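Local coordinates for ribokinase (PDB 1VM7), which probably phosphorylates D-ribose at O-5 with ATP and a divalent cation, most likely magnesium, yielding D-ribose 5-phosphate, at residues Asn24-Leu29 and Ala106-Asp111; Val28-His33 and Glu45-Pro50; Asp32-Pro37 and Gln115-Ile120. One frame throughout, in Å; residues are numbered along the deposited sequence.

Contact 1 (Asn24-Leu29 and Ala106-Asp111); sequences NIDIVL and AFIEVD
I27 and F107, V28 and I108 pair in register where strands 24-29 and 106-110 run parallel, the centre of the four-stranded lid sheet of this PfkB-family ribokinase. The backbone ladder has five bonds: A106 N to I25 O, I27 N to A106 O, I108 N to I27 O, L29 N to I108 O and V110 N to L29 O. L29 N to I108 O, at 2.7 Å, is the shortest; the strand axes cross at -24°.

Apolar contacts lie on both faces. On that of D26, V28 and I108, the CD1 methyl of I108 reaches back to D26 CB at 3.7 Å, while V28 CG1 meets V110 CG2 at 3.6 Å. On the other, I27 and F107 lie side by side, and CD1 of I27 comes obliquely to CE2 of the ring at 3.7 Å; F107 of the second subunit packs on I27 and L29.

Polar side chains gather at the start of the strand, where N24, I25 and D26 are predicted to bind substrate. The amide of N24 swings over A106, its CG anti to the backbone N (chi1 -174°). Replacing N24 by an alanine would probably leave the A106 methyl without this cover and take the amide from a residue predicted to bind substrate. Both polar groups come to that methyl from the same side, its CB 3.4 Å from N24 ND2 and 3.5 Å from D26 OD1.

Contact 2 (Val28-His33 and Glu45-Pro50); sequences VLKVDH and EMNVFP
V28 and N47 form a hydrogen-bonded antiparallel pair, as do K30 and E45, with L29 and M46 the non-hydrogen-bonded pair between them in the hairpin of strands 24-30 and 40-51. V28 N gives a bond of 2.8 Å to N47 O and V28 O takes one from N47 N; K30 N binds E45 O, whereas the return bond from E45 N to K30 O is long and weak at 3.5 Å. CA-H...O contacts from M46 to V28 O and from L29 to E45 O fill in between.

A water draws the polar face together. It donates to V28 O and accepts from K30 NZ and N47 ND2, and V28 O thereby holds both this water and N47 N. The lysine chain bends at its last two torsions (chi3 -85°, chi4 73°), curling NZ back to the water; NZ stays 4.7 Å from E45 OE1, which may still attract it, though the charged atoms are not in contact. The same N47 amide also gives ND2 to E45 OE1, 24° out of the carboxylate plane.

Apolar contacts are few: V28 CG2 approaches the edge of the F49 ring at CE2, 3.7 Å away, and L29 CD2 lies beside M46 CG at 3.6 Å.

Strand 105-110 flanks strand 24-30 across from the hairpin partner, helix 79-90 meets V48 and P50, and F121 of the second subunit packs on M46.

Contact 3 (Asp32-Pro37 and Gln115-Ile120); sequences DHFTKP and QNRIII
F34 lies against Q115 and R117, pinning the loop between strands 24-30 and 40-51 to the start of strand 116-120, the last strand of the lid sheet within this chain of the PfkB-family kinase. From its root, F34 CB sits 3.7 Å from both NH1 and NH2 of R117. CG follows near NH1, and CD1 stands over the centre of the guanidinium, 3.7 Å from R117 CZ; the two planes are 39° apart, an inclined rather than flat overlap. Farther out, CE1 meets R117 CG and the Q115 carbonyl. At the tip, CZ comes to 3.3 Å from Q115 O, with N116 N near the ring plane at the edge. CE2 turns to the Q115 side chain, touching CG and, at 3.6 Å, NE2; this chain crosses the phenylalanine at about a right angle.

R117 reaches the loop with CG wedged between its backbone N and carbonyl carbon (chi1 61°) and the chain extended to NE. Its guanidinium is held by several partners: E109 makes a salt bridge to NH2 and also takes the T35 hydroxyl, joining arginine and loop through one carboxylate. R117 of the second subunit lies close by with like charge, which E109 probably offsets. A water links R117 NH1 to T35 O. That carbonyl also receives R117 NH2 directly, on a lone pair in the carbonyl plane, at 2.8 Å.

In the fold
Contacts 1 and 2 share V28 and L29 on strand 24-30, which has a parallel neighbour on one flank and an antiparallel one on the other; contact 3 lies past its end. Contact 1 is partly buried, a full backbone ladder with apolar faces and an end predicted to bind substrate. Contact 2 is a surface hairpin whose polar groups meet partly through water. Contact 3, also partly buried, has no strand pairing and rests on an aromatic ring and an arginine. E109 ties contact 1 to contact 3 through T35 and R117, and F107 pairs with I119. All three touch the second subunit, with I118 to I120 continuing the sheet into it.

Contact 1 (Asn24-Leu29 and Ala106-Asp111)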
# COMPACT_ATOMS: atom_id res chain seq x y z
N ASN A 24 -5.33 -4.27 11.44
CA ASN A 24 -4.59 -3.57 10.38
C ASN A 24 -3.92 -4.61 9.50
O ASN A 24 -3.51 -5.68 9.99
CB ASN A 24 -3.54 -2.70 11.08
CG ASN A 24 -2.78 -1.79 10.15
OD1 ASN A 24 -3.31 -0.76 9.68
ND2 ASN A 24 -1.49 -2.12 9.92
N ILE A 25 -3.80 -4.31 8.22
CA ILE A 25 -2.92 -5.03 7.32
C ILE A 25 -1.66 -4.21 7.25
O ILE A 25 -1.74 -3.03 6.92
CB ILE A 25 -3.51 -5.04 5.90
CG1 ILE A 25 -4.92 -5.61 5.93
CG2 ILE A 25 -2.64 -5.85 4.96
CD1 ILE A 25 -5.02 -7.01 6.48
N ASP A 26 -0.51 -4.83 7.51
CA ASP A 26 0.77 -4.15 7.32
C ASP A 26 1.34 -4.52 5.97
O ASP A 26 1.64 -5.69 5.71
CB ASP A 26 1.74 -4.51 8.44
CG ASP A 26 1.34 -3.91 9.76
OD1 ASP A 26 0.81 -2.81 9.74
OD2 ASP A 26 1.60 -4.51 10.80
N ILE A 27 1.49 -3.50 5.12
CA ILE A 27 1.97 -3.68 3.76
C ILE A 27 3.41 -3.21 3.70
O ILE A 27 3.68 -2.00 3.78
CB ILE A 27 1.06 -2.94 2.71
CG1 ILE A 27 -0.37 -3.49 2.78
CG2 ILE A 27 1.60 -3.09 1.30
CD1 ILE A 27 -1.39 -2.51 2.32
N VAL A 28 4.35 -4.16 3.60
CA VAL A 28 5.75 -3.82 3.72
C VAL A 28 6.31 -3.76 2.32
O VAL A 28 6.31 -4.75 1.58
CB VAL A 28 6.53 -4.84 4.57
CG1 VAL A 28 8.01 -4.45 4.66
CG2 VAL A 28 5.92 -4.92 5.97
N LEU A 29 6.76 -2.57 1.94
CA LEU A 29 7.37 -2.38 0.64
C LEU A 29 8.88 -2.22 0.85
O LEU A 29 9.35 -1.24 1.38
CB LEU A 29 6.77 -1.17 -0.06
CG LEU A 29 5.25 -1.27 -0.17
CD1 LEU A 29 4.65 0.09 -0.30
CD2 LEU A 29 4.89 -2.20 -1.31
N ALA A 106 -1.50 -0.18 6.89
CA ALA A 106 -0.32 0.64 7.11
C ALA A 106 0.63 0.31 5.97
O ALA A 106 0.85 -0.87 5.62
CB ALA A 106 0.30 0.36 8.44
N PHE A 107 1.16 1.36 5.36
CA PHE A 107 2.08 1.22 4.23
C PHE A 107 3.47 1.54 4.72
O PHE A 107 3.78 2.71 5.04
CB PHE A 107 1.70 2.18 3.12
CG PHE A 107 0.33 1.95 2.60
CD1 PHE A 107 -0.76 2.59 3.19
CD2 PHE A 107 0.11 1.10 1.55
CE1 PHE A 107 -2.03 2.38 2.70
CE2 PHE A 107 -1.19 0.92 1.04
CZ PHE A 107 -2.24 1.55 1.62
N ILE A 108 4.30 0.51 4.79
CA ILE A 108 5.57 0.57 5.47
C ILE A 108 6.66 0.46 4.42
O ILE A 108 6.82 -0.57 3.77
CB ILE A 108 5.74 -0.57 6.51
CG1 ILE A 108 4.58 -0.59 7.52
CG2 ILE A 108 7.12 -0.46 7.23
CD1 ILE A 108 4.41 -1.89 8.28
N GLU A 109 7.40 1.55 4.22
CA GLU A 109 8.51 1.56 3.25
C GLU A 109 9.78 1.31 4.02
O GLU A 109 10.07 2.06 4.91
CB GLU A 109 8.55 2.90 2.51
CG GLU A 109 9.67 3.04 1.49
CD GLU A 109 9.61 4.35 0.67
OE1 GLU A 109 8.69 5.18 0.87
OE2 GLU A 109 10.49 4.53 -0.19
N VAL A 110 10.49 0.22 3.69
CA VAL A 110 11.71 -0.18 4.35
C VAL A 110 12.88 -0.18 3.36
O VAL A 110 12.84 -0.86 2.34
CB VAL A 110 11.64 -1.64 4.94
CG1 VAL A 110 12.72 -1.84 5.93
CG2 VAL A 110 10.35 -1.90 5.62
N ASP A 111 13.92 0.60 3.65
CA ASP A 111 15.08 0.65 2.74
C ASP A 111 16.06 -0.50 3.01
O ASP A 111 15.79 -1.38 3.82
CB ASP A 111 15.72 2.06 2.68
CG ASP A 111 16.61 2.40 3.88
OD1 ASP A 111 16.77 1.58 4.79
OD2 ASP A 111 17.17 3.52 3.89

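Contact 2 (Val28-His33 and Glu45-Pro50)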
# COMPACT_ATOMS: atom_id res chain seq x y z
N VAL A 28 4.35 -4.16 3.60
CA VAL A 28 5.75 -3.82 3.72
C VAL A 28 6.31 -3.76 2.32
O VAL A 28 6.31 -4.75 1.58
CB VAL A 28 6.53 -4.84 4.57
CG1 VAL A 28 8.01 -4.45 4.66
CG2 VAL A 28 5.92 -4.92 5.97
N LEU A 29 6.76 -2.57 1.94
CA LEU A 29 7.37 -2.38 0.64
C LEU A 29 8.88 -2.22 0.85
O LEU A 29 9.35 -1.24 1.38
CB LEU A 29 6.77 -1.17 -0.06
CG LEU A 29 5.25 -1.27 -0.17
CD1 LEU A 29 4.65 0.09 -0.30
CD2 LEU A 29 4.89 -2.20 -1.31
N LYS A 30 9.62 -3.22 0.41
CA LYS A 30 11.06 -3.26 0.48
C LYS A 30 11.63 -2.50 -0.72
O LYS A 30 11.33 -2.85 -1.87
CB LYS A 30 11.46 -4.72 0.41
CG LYS A 30 12.79 -5.08 0.91
CD LYS A 30 12.78 -6.50 1.45
CE LYS A 30 12.30 -6.56 2.92
NZ LYS A 30 10.85 -6.31 3.12
N VAL A 31 12.43 -1.47 -0.45
CA VAL A 31 13.05 -0.64 -1.48
C VAL A 31 14.54 -0.48 -1.24
O VAL A 31 15.04 -0.72 -0.15
CB VAL A 31 12.41 0.78 -1.59
CG1 VAL A 31 11.00 0.70 -2.08
CG2 VAL A 31 12.46 1.52 -0.24
N ASP A 32 15.26 -0.07 -2.28
CA ASP A 32 16.69 0.17 -2.15
C ASP A 32 16.95 1.37 -1.22
O ASP A 32 17.73 1.31 -0.27
CB ASP A 32 17.29 0.44 -3.52
CG ASP A 32 18.74 0.83 -3.45
OD1 ASP A 32 19.59 -0.06 -3.22
OD2 ASP A 32 19.02 2.04 -3.60
N HIS A 33 16.26 2.45 -1.49
CA HIS A 33 16.47 3.69 -0.77
C HIS A 33 15.10 4.28 -0.57
O HIS A 33 14.13 3.89 -1.26
CB HIS A 33 17.40 4.62 -1.58
CG HIS A 33 16.94 4.84 -3.00
ND1 HIS A 33 17.36 4.05 -4.05
CD2 HIS A 33 16.05 5.71 -3.51
CE1 HIS A 33 16.76 4.44 -5.15
NE2 HIS A 33 15.96 5.45 -4.86
N GLU A 45 10.28 -5.96 -3.01
CA GLU A 45 9.29 -6.94 -2.58
C GLU A 45 8.13 -6.22 -1.97
O GLU A 45 8.30 -5.11 -1.45
CB GLU A 45 9.86 -7.89 -1.54
CG GLU A 45 10.88 -8.84 -2.05
CD GLU A 45 11.22 -9.90 -1.05
OE1 GLU A 45 10.69 -9.86 0.09
OE2 GLU A 45 12.01 -10.80 -1.42
N MET A 46 6.97 -6.87 -2.04
CA MET A 46 5.80 -6.51 -1.26
C MET A 46 5.34 -7.72 -0.49
O MET A 46 5.13 -8.79 -1.06
CB MET A 46 4.66 -6.03 -2.13
CG MET A 46 3.49 -5.51 -1.31
SD MET A 46 2.09 -5.06 -2.34
CE MET A 46 1.40 -6.64 -2.68
N ASN A 47 5.22 -7.54 0.82
CA ASN A 47 4.75 -8.56 1.73
C ASN A 47 3.72 -7.99 2.68
O ASN A 47 3.90 -6.93 3.22
CB ASN A 47 5.95 -9.09 2.52
CG ASN A 47 6.97 -9.74 1.62
OD1 ASN A 47 6.82 -10.90 1.25
ND2 ASN A 47 8.00 -9.02 1.26
N VAL A 48 2.64 -8.72 2.89
CA VAL A 48 1.51 -8.28 3.66
C VAL A 48 1.35 -9.19 4.88
O VAL A 48 1.50 -10.41 4.78
CB VAL A 48 0.28 -8.33 2.76
CG1 VAL A 48 -0.91 -7.76 3.43
CG2 VAL A 48 0.56 -7.52 1.44
N PHE A 49 1.12 -8.57 6.03
CA PHE A 49 1.06 -9.26 7.29
C PHE A 49 -0.14 -8.70 8.04
O PHE A 49 -0.41 -7.50 7.97
CB PHE A 49 2.32 -8.98 8.10
CG PHE A 49 3.58 -9.27 7.36
CD1 PHE A 49 4.12 -10.55 7.36
CD2 PHE A 49 4.22 -8.28 6.65
CE1 PHE A 49 5.30 -10.82 6.69
CE2 PHE A 49 5.39 -8.54 5.99
CZ PHE A 49 5.93 -9.80 6.00
N PRO A 50 -0.84 -9.57 8.77
CA PRO A 50 -1.82 -9.05 9.70
C PRO A 50 -1.15 -8.28 10.88
O PRO A 50 -0.05 -8.60 11.29
CB PRO A 50 -2.58 -10.29 10.16
CG PRO A 50 -1.72 -11.49 9.75
CD PRO A 50 -0.67 -11.04 8.84
O HOH W 1 8.42 -6.52 1.80

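Contact 3 (Asp32-Pro37 and Gln115-Ile120)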
# COMPACT_ATOMS: atom_id res chain seq x y z
N ASP A 32 15.26 -0.07 -2.28
CA ASP A 32 16.69 0.17 -2.15
C ASP A 32 16.95 1.37 -1.22
O ASP A 32 17.73 1.31 -0.27
CB ASP A 32 17.29 0.44 -3.52
CG ASP A 32 18.74 0.83 -3.45
OD1 ASP A 32 19.59 -0.06 -3.22
OD2 ASP A 32 19.02 2.04 -3.60
N HIS A 33 16.26 2.45 -1.49
CA HIS A 33 16.47 3.69 -0.77
C HIS A 33 15.10 4.28 -0.57
O HIS A 33 14.13 3.89 -1.26
CB HIS A 33 17.40 4.62 -1.58
CG HIS A 33 16.94 4.84 -3.00
ND1 HIS A 33 17.36 4.05 -4.05
CD2 HIS A 33 16.05 5.71 -3.51
CE1 HIS A 33 16.76 4.44 -5.15
NE2 HIS A 33 15.96 5.45 -4.86
N PHE A 34 14.98 5.19 0.39
CA PHE A 34 13.71 5.85 0.58
C PHE A 34 13.38 6.62 -0.70
O PHE A 34 14.19 7.41 -1.20
CB PHE A 34 13.74 6.78 1.79
CG PHE A 34 13.62 6.05 3.12
CD1 PHE A 34 12.48 5.32 3.41
CD2 PHE A 34 14.64 6.11 4.06
CE1 PHE A 34 12.37 4.65 4.61
CE2 PHE A 34 14.53 5.46 5.26
CZ PHE A 34 13.38 4.72 5.54
N THR A 35 12.17 6.42 -1.19
CA THR A 35 11.71 7.11 -2.38
C THR A 35 11.68 8.62 -2.14
O THR A 35 11.13 9.11 -1.15
CB THR A 35 10.35 6.60 -2.87
OG1 THR A 35 10.32 5.17 -2.82
CG2 THR A 35 10.06 7.06 -4.32
N LYS A 36 12.33 9.36 -3.03
CA LYS A 36 12.40 10.79 -2.94
C LYS A 36 11.13 11.44 -3.53
O LYS A 36 10.46 10.83 -4.36
CB LYS A 36 13.63 11.27 -3.73
CG LYS A 36 14.97 10.69 -3.25
CD LYS A 36 16.12 11.17 -4.10
CE LYS A 36 16.13 10.47 -5.46
NZ LYS A 36 16.18 8.94 -5.40
N PRO A 37 10.79 12.67 -3.10
CA PRO A 37 9.71 13.38 -3.79
C PRO A 37 9.95 13.43 -5.31
O PRO A 37 11.06 13.70 -5.76
CB PRO A 37 9.79 14.78 -3.18
CG PRO A 37 10.30 14.47 -1.73
CD PRO A 37 11.35 13.45 -1.99
N GLN A 115 15.80 0.69 7.90
CA GLN A 115 15.08 1.85 8.37
C GLN A 115 13.79 1.91 7.61
O GLN A 115 13.75 1.58 6.41
CB GLN A 115 15.89 3.17 8.21
CG GLN A 115 15.11 4.37 8.78
CD GLN A 115 15.88 5.67 8.93
OE1 GLN A 115 15.62 6.43 9.87
NE2 GLN A 115 16.83 5.94 8.01
N ASN A 116 12.73 2.35 8.28
CA ASN A 116 11.41 2.40 7.66
C ASN A 116 10.70 3.73 7.93
O ASN A 116 11.13 4.54 8.76
CB ASN A 116 10.56 1.19 8.13
CG ASN A 116 10.00 1.36 9.56
OD1 ASN A 116 9.51 2.44 9.93
ND2 ASN A 116 10.05 0.28 10.34
N ARG A 117 9.61 3.92 7.20
CA ARG A 117 8.61 4.96 7.51
C ARG A 117 7.27 4.43 7.09
O ARG A 117 7.20 3.48 6.31
CB ARG A 117 8.91 6.28 6.78
CG ARG A 117 8.88 6.13 5.27
CD ARG A 117 9.20 7.41 4.60
NE ARG A 117 9.33 7.24 3.17
CZ ARG A 117 10.14 7.97 2.41
NH1 ARG A 117 10.92 8.91 2.95
NH2 ARG A 117 10.23 7.71 1.11
N ILE A 118 6.21 5.03 7.63
CA ILE A 118 4.89 4.40 7.65
C ILE A 118 3.80 5.44 7.39
O ILE A 118 3.76 6.51 8.05
CB ILE A 118 4.64 3.73 9.03
CG1 ILE A 118 5.77 2.76 9.39
CG2 ILE A 118 3.37 2.99 9.06
CD1 ILE A 118 5.46 1.91 10.66
N ILE A 119 2.93 5.13 6.42
CA ILE A 119 1.67 5.83 6.26
C ILE A 119 0.55 4.91 6.74
O ILE A 119 0.44 3.78 6.27
CB ILE A 119 1.42 6.19 4.81
CG1 ILE A 119 2.44 7.25 4.33
CG2 ILE A 119 0.02 6.75 4.66
CD1 ILE A 119 2.58 7.28 2.80
N ILE A 120 -0.26 5.42 7.67
CA ILE A 120 -1.32 4.67 8.29
C ILE A 120 -2.67 5.16 7.83
O ILE A 120 -2.95 6.34 7.94
CB ILE A 120 -1.25 4.78 9.84
CG1 ILE A 120 -0.05 3.98 10.33
CG2 ILE A 120 -2.54 4.20 10.47
CD1 ILE A 120 0.22 4.10 11.78
O HOH W 2 13.05 10.34 1.07